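Lin2004 protein (Listeria innocua, PDB 2HUJ) is of unknown function but represents a bacterial protein family, DUF1798, whose members adopt a four-helical bundle fold. Local coordinates at residues C95-M100 with Q120-T125; Q99-S104 with K113-H118. One frame throughout, in Å; residues are numbered along the deposited sequence.

Interaction 1. Residues C95-M100 with Q120-T125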
loop_
_atom_site.group_PDB
_atom_site.type_symbol
_atom_site.label_atom_id
_atom_site.label_comp_id
_atom_site.label_asym_id
_atom_site.label_seq_id
_atom_site.Cartn_x
_atom_site.Cartn_y
_atom_site.Cartn_z
ATOM N N CYS A 95 -0.337 -4.938 -2.891
ATOM C CA CYS A 95 0.053 -3.851 -3.802
ATOM C C CYS A 95 -0.998 -3.537 -4.870
ATOM O O CYS A 95 -1.280 -2.380 -5.155
ATOM C CB CYS A 95 1.400 -4.175 -4.459
ATOM S SG CYS A 95 2.767 -4.096 -3.240
ATOM N N ASP A 96 -1.580 -4.577 -5.459
ATOM C CA ASP A 96 -2.679 -4.394 -6.412
ATOM C C ASP A 96 -3.774 -3.565 -5.773
ATOM O O ASP A 96 -4.348 -2.652 -6.420
ATOM C CB ASP A 96 -3.287 -5.717 -6.849
ATOM C CG ASP A 96 -2.382 -6.551 -7.720
ATOM O OD1 ASP A 96 -1.419 -6.018 -8.327
ATOM O OD2 ASP A 96 -2.657 -7.777 -7.796
ATOM N N ASN A 97 -4.081 -3.861 -4.509
ATOM C CA ASN A 97 -5.151 -3.141 -3.801
ATOM C C ASN A 97 -4.885 -1.652 -3.729
ATOM O O ASN A 97 -5.796 -0.839 -3.806
ATOM C CB ASN A 97 -5.306 -3.647 -2.359
ATOM C CG ASN A 97 -5.777 -5.090 -2.272
ATOM O OD1 ASN A 97 -6.312 -5.633 -3.231
ATOM N ND2 ASN A 97 -5.549 -5.729 -1.126
ATOM N N VAL A 98 -3.626 -1.297 -3.478
ATOM C CA VAL A 98 -3.248 0.105 -3.368
ATOM C C VAL A 98 -3.477 0.826 -4.691
ATOM O O VAL A 98 -3.945 1.957 -4.709
ATOM C CB VAL A 98 -1.799 0.240 -2.951
ATOM C CG1 VAL A 98 -1.366 1.712 -2.939
ATOM C CG2 VAL A 98 -1.589 -0.340 -1.541
ATOM N N GLN A 99 -3.182 0.171 -5.812
ATOM C CA GLN A 99 -3.411 0.815 -7.100
ATOM C C GLN A 99 -4.920 0.975 -7.359
ATOM O O GLN A 99 -5.373 2.048 -7.788
ATOM C CB GLN A 99 -2.742 0.060 -8.247
ATOM C CG GLN A 99 -3.103 0.662 -9.627
ATOM C CD GLN A 99 -2.153 0.256 -10.732
ATOM O OE1 GLN A 99 -0.940 0.429 -10.605
ATOM N NE2 GLN A 99 -2.696 -0.322 -11.813
HETATM N N MSE A 100 -5.704 -0.074 -7.098
HETATM C CA MSE A 100 -7.145 -0.024 -7.308
HETATM C C MSE A 100 -7.821 1.079 -6.488
HETATM O O MSE A 100 -8.674 1.827 -7.001
HETATM C CB MSE A 100 -7.804 -1.346 -6.935
HETATM C CG MSE A 100 -7.514 -2.466 -7.836
HETATM SE SE MSE A 100 -8.356 -4.055 -6.861
HETATM C CE MSE A 100 -7.051 -4.807 -6.666
ATOM N N GLN A 120 -8.288 -2.304 4.267
ATOM C CA GLN A 120 -7.895 -3.037 5.481
ATOM C C GLN A 120 -6.981 -4.216 5.180
ATOM O O GLN A 120 -6.035 -4.483 5.935
ATOM C CB GLN A 120 -9.127 -3.508 6.247
ATOM C CG GLN A 120 -9.850 -2.346 6.897
ATOM C CD GLN A 120 -10.948 -2.716 7.869
ATOM O OE1 GLN A 120 -11.750 -3.641 7.638
ATOM N NE2 GLN A 120 -11.046 -1.930 8.952
ATOM N N SER A 121 -7.243 -4.920 4.081
ATOM C CA SER A 121 -6.423 -6.069 3.706
ATOM C C SER A 121 -4.961 -5.626 3.541
ATOM O O SER A 121 -4.043 -6.244 4.076
ATOM C CB SER A 121 -6.939 -6.701 2.409
ATOM O OG SER A 121 -6.088 -7.754 1.992
ATOM N N THR A 122 -4.741 -4.561 2.782
ATOM C CA THR A 122 -3.403 -4.009 2.640
ATOM C C THR A 122 -2.784 -3.588 3.943
ATOM O O THR A 122 -1.612 -3.892 4.221
ATOM C CB THR A 122 -3.421 -2.822 1.659
ATOM O OG1 THR A 122 -3.823 -3.310 0.372
ATOM C CG2 THR A 122 -2.043 -2.224 1.544
ATOM N N LYS A 123 -3.567 -2.902 4.761
ATOM C CA LYS A 123 -3.073 -2.432 6.029
ATOM C C LYS A 123 -2.619 -3.599 6.901
ATOM O O LYS A 123 -1.559 -3.536 7.507
ATOM C CB LYS A 123 -4.140 -1.597 6.749
ATOM C CG LYS A 123 -3.676 -1.034 8.109
ATOM C CD LYS A 123 -4.563 0.119 8.661
ATOM C CE LYS A 123 -6.000 -0.272 8.911
ATOM N NZ LYS A 123 -6.798 0.839 9.601
ATOM N N TYR A 124 -3.409 -4.656 6.937
ATOM C CA TYR A 124 -3.086 -5.878 7.695
ATOM C C TYR A 124 -1.792 -6.527 7.243
ATOM O O TYR A 124 -0.890 -6.772 8.046
ATOM C CB TYR A 124 -4.262 -6.859 7.704
ATOM C CG TYR A 124 -5.527 -6.319 8.355
ATOM C CD1 TYR A 124 -5.492 -5.235 9.271
ATOM C CD2 TYR A 124 -6.759 -6.864 8.061
ATOM C CE1 TYR A 124 -6.667 -4.716 9.831
ATOM C CE2 TYR A 124 -7.931 -6.381 8.638
ATOM C CZ TYR A 124 -7.883 -5.308 9.517
ATOM O OH TYR A 124 -9.077 -4.876 10.044
ATOM N N THR A 125 -1.666 -6.738 5.956
ATOM C CA THR A 125 -0.495 -7.409 5.399
ATOM C C THR A 125 0.769 -6.585 5.630
ATOM O O THR A 125 1.807 -7.114 6.037
ATOM C CB THR A 125 -0.708 -7.665 3.910
ATOM O OG1 THR A 125 -1.836 -8.550 3.730
ATOM C CG2 THR A 125 0.552 -8.273 3.255
#
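Thr122 sits against Asn97 and Val98, and its two branches divide the work. The polar branch turns to Asn97: OG1 of Thr122 lies 3.1 Å from CB of Asn97, and the amide ND2 of Asn97 reaches the same OG1 at 3.3 Å in a weak hydrogen bond, bent to 147° at the hydrogen. The two side chains run antiparallel alongside one another, so the hydroxyl lies beside the asparagine stem. The methyl branch serves Val98: CG2 of Thr122 meets CG2 of Val98 at 3.6 Å, the side chains nearly perpendicular. With chi1 of -63°, Thr122 holds OG1 beside its own backbone N and CG2 anti to it, which hands one branch to each neighbour. Ser121 stands at the margin, its OG 3.8 Å from ND2 of Asn97. The axes of the two segments come within 9.1 Å at 140°, and Asn97 and Thr122 have the nearest CA atoms, 6.7 Å apart. The main partner of the Thr122 hydroxyl is the backbone oxygen of Ala94, one turn before Val98 on helix 88-104. The buried hydroxyl is thus tied chiefly to the backbone of the facing helix, with weak bonds to the Asn97 amide and to O of His118 on its own helix.

Interaction 2. Residues Q99-S104 with K113-H118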
loop_
_atom_site.group_PDB
_atom_site.type_symbol
_atom_site.label_atom_id
_atom_site.label_comp_id
_atom_site.label_asym_id
_atom_site.label_seq_id
_atom_site.Cartn_x
_atom_site.Cartn_y
_atom_site.Cartn_z
ATOM N N GLN A 99 -3.182 0.171 -5.812
ATOM C CA GLN A 99 -3.411 0.815 -7.100
ATOM C C GLN A 99 -4.920 0.975 -7.359
ATOM O O GLN A 99 -5.373 2.048 -7.788
ATOM C CB GLN A 99 -2.742 0.060 -8.247
ATOM C CG GLN A 99 -3.103 0.662 -9.627
ATOM C CD GLN A 99 -2.153 0.256 -10.732
ATOM O OE1 GLN A 99 -0.940 0.429 -10.605
ATOM N NE2 GLN A 99 -2.696 -0.322 -11.813
HETATM N N MSE A 100 -5.704 -0.074 -7.098
HETATM C CA MSE A 100 -7.145 -0.024 -7.308
HETATM C C MSE A 100 -7.821 1.079 -6.488
HETATM O O MSE A 100 -8.674 1.827 -7.001
HETATM C CB MSE A 100 -7.804 -1.346 -6.935
HETATM C CG MSE A 100 -7.514 -2.466 -7.836
HETATM SE SE MSE A 100 -8.356 -4.055 -6.861
HETATM C CE MSE A 100 -7.051 -4.807 -6.666
ATOM N N THR A 101 -7.484 1.137 -5.213
ATOM C CA THR A 101 -8.055 2.130 -4.302
ATOM C C THR A 101 -7.552 3.556 -4.604
ATOM O O THR A 101 -8.289 4.527 -4.398
ATOM C CB THR A 101 -7.861 1.758 -2.820
ATOM O OG1 THR A 101 -6.484 1.536 -2.511
ATOM C CG2 THR A 101 -8.702 0.508 -2.462
ATOM N N ALA A 102 -6.356 3.682 -5.157
ATOM C CA ALA A 102 -5.891 5.009 -5.578
ATOM C C ALA A 102 -6.746 5.589 -6.676
ATOM O O ALA A 102 -7.096 6.787 -6.655
ATOM C CB ALA A 102 -4.439 4.928 -6.011
ATOM N N VAL A 103 -7.130 4.744 -7.622
ATOM C CA VAL A 103 -8.061 5.173 -8.690
ATOM C C VAL A 103 -9.486 5.413 -8.161
ATOM O O VAL A 103 -10.087 6.443 -8.421
ATOM C CB VAL A 103 -8.078 4.151 -9.815
ATOM C CG1 VAL A 103 -9.075 4.532 -10.862
ATOM C CG2 VAL A 103 -6.684 3.999 -10.398
ATOM N N SER A 104 -10.001 4.477 -7.357
ATOM C CA SER A 104 -11.367 4.577 -6.800
ATOM C C SER A 104 -11.548 5.733 -5.814
ATOM O O SER A 104 -12.660 6.212 -5.641
ATOM C CB SER A 104 -11.729 3.262 -6.102
ATOM O OG SER A 104 -11.817 2.225 -7.061
ATOM N N LYS A 113 -18.072 -0.981 1.282
ATOM C CA LYS A 113 -17.515 -2.213 1.859
ATOM C C LYS A 113 -16.355 -2.755 1.038
ATOM O O LYS A 113 -15.325 -3.150 1.605
ATOM C CB LYS A 113 -18.598 -3.282 2.113
ATOM C CG LYS A 113 -18.074 -4.579 2.760
ATOM C CD LYS A 113 -19.192 -5.560 3.051
ATOM C CE LYS A 113 -18.672 -6.878 3.640
ATOM N NZ LYS A 113 -17.670 -7.508 2.709
ATOM N N HIS A 114 -16.475 -2.747 -0.288
ATOM C CA HIS A 114 -15.376 -3.204 -1.143
ATOM C C HIS A 114 -14.113 -2.369 -0.891
ATOM O O HIS A 114 -13.008 -2.901 -0.702
ATOM C CB HIS A 114 -15.757 -3.155 -2.627
ATOM C CG HIS A 114 -16.770 -4.182 -3.022
ATOM N ND1 HIS A 114 -17.072 -5.278 -2.233
ATOM C CD2 HIS A 114 -17.568 -4.275 -4.114
ATOM C CE1 HIS A 114 -18.003 -6.004 -2.828
ATOM N NE2 HIS A 114 -18.325 -5.418 -3.969
ATOM N N PHE A 115 -14.275 -1.049 -0.844
ATOM C CA PHE A 115 -13.132 -0.160 -0.591
ATOM C C PHE A 115 -12.501 -0.438 0.771
ATOM O O PHE A 115 -11.298 -0.655 0.878
ATOM C CB PHE A 115 -13.569 1.305 -0.724
ATOM C CG PHE A 115 -12.440 2.244 -1.053
ATOM C CD1 PHE A 115 -11.362 2.396 -0.167
ATOM C CD2 PHE A 115 -12.462 3.018 -2.190
ATOM C CE1 PHE A 115 -10.302 3.255 -0.441
ATOM C CE2 PHE A 115 -11.383 3.876 -2.474
ATOM C CZ PHE A 115 -10.337 4.029 -1.590
ATOM N N LEU A 116 -13.326 -0.423 1.803
ATOM C CA LEU A 116 -12.909 -0.761 3.162
ATOM C C LEU A 116 -12.117 -2.070 3.193
ATOM O O LEU A 116 -11.084 -2.140 3.824
ATOM C CB LEU A 116 -14.128 -0.919 4.036
ATOM C CG LEU A 116 -13.886 -1.402 5.470
ATOM C CD1 LEU A 116 -13.138 -0.346 6.239
ATOM C CD2 LEU A 116 -15.182 -1.743 6.141
ATOM N N ASP A 117 -12.660 -3.115 2.552
ATOM C CA ASP A 117 -12.025 -4.430 2.596
ATOM C C ASP A 117 -10.662 -4.429 1.934
ATOM O O ASP A 117 -9.741 -5.084 2.415
ATOM C CB ASP A 117 -12.919 -5.510 1.995
ATOM C CG ASP A 117 -14.129 -5.863 2.873
ATOM O OD1 ASP A 117 -14.221 -5.499 4.079
ATOM O OD2 ASP A 117 -15.030 -6.553 2.339
ATOM N N HIS A 118 -10.546 -3.677 0.839
ATOM C CA HIS A 118 -9.241 -3.489 0.157
ATOM C C HIS A 118 -8.266 -2.692 0.977
ATOM O O HIS A 118 -7.072 -3.049 1.077
ATOM C CB HIS A 118 -9.466 -2.902 -1.204
ATOM C CG HIS A 118 -9.982 -3.909 -2.175
ATOM N ND1 HIS A 118 -11.277 -4.392 -2.112
ATOM C CD2 HIS A 118 -9.344 -4.657 -3.114
ATOM C CE1 HIS A 118 -11.440 -5.329 -3.040
ATOM N NE2 HIS A 118 -10.283 -5.508 -3.662
#
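The selenium of Met100, a selenomethionine, approaches the ring of His118 obliquely, with SE 3.9 Å from CD2. That imidazole is fixed from its own helix: ND1 of His118 donates to O of His114 at 2.7 Å, nearly in the ring plane, and this bond restrains the ring's rotation. The same carbonyl also receives the backbone N of His118, an ordinary helix bond, from the opposite face of its plane.

Thr101 follows and forms the centre of the packing. Its CB lies 3.6 Å from CZ of Phe115, and its backbone O meets that same CZ at 3.5 Å. The flank of its methyl CG2 lies over one face of the Phe115 ring, 3.9 Å from the centroid and 16° off the normal, a CH-pi contact. A chi1 of 55° places OG1 between the backbone N and the carbonyl carbon and leaves CG2 anti to that carbon, so that the methyl points at CB of His118, 3.7 Å away. The hydroxyl bonds to O of Asn97 and to Asn36 of helix 16-45.

One turn beyond Met100, Ser104 brings CB to within 3.7 Å of CE2 of Phe115, an oblique approach.

The axes of the two segments come within 10.3 Å at 139°, and their helices are consecutive in the bundle. The Phe115 ring also stacks with Tyr40 of helix 16-45, while Ala102, turned away from helix 112-137, packs on Phe59 and Ala63 of helix 52-81.

In the fold
Both interactions join helix 88-104 to helix 112-137 at almost the same angle, consistent with one roughly antiparallel helix pair. Interaction 1 has its centre about 5 Å from the chain centre and interaction 2 about 11 Å, nearer the connection between the helices. Each is partly buried, but interaction 2 buries 250 Å² against 154 Å². The chemistry shifts along the interface: the closer axis approach of interaction 1 is consistent with its smaller, partly polar side chains, while interaction 2 is spaced by aromatic rings and selenium, with Met100 exposed. Their centres are 8 Å apart, and OD1 of Asn97 packs on CD2 of His118 at 3.2 Å.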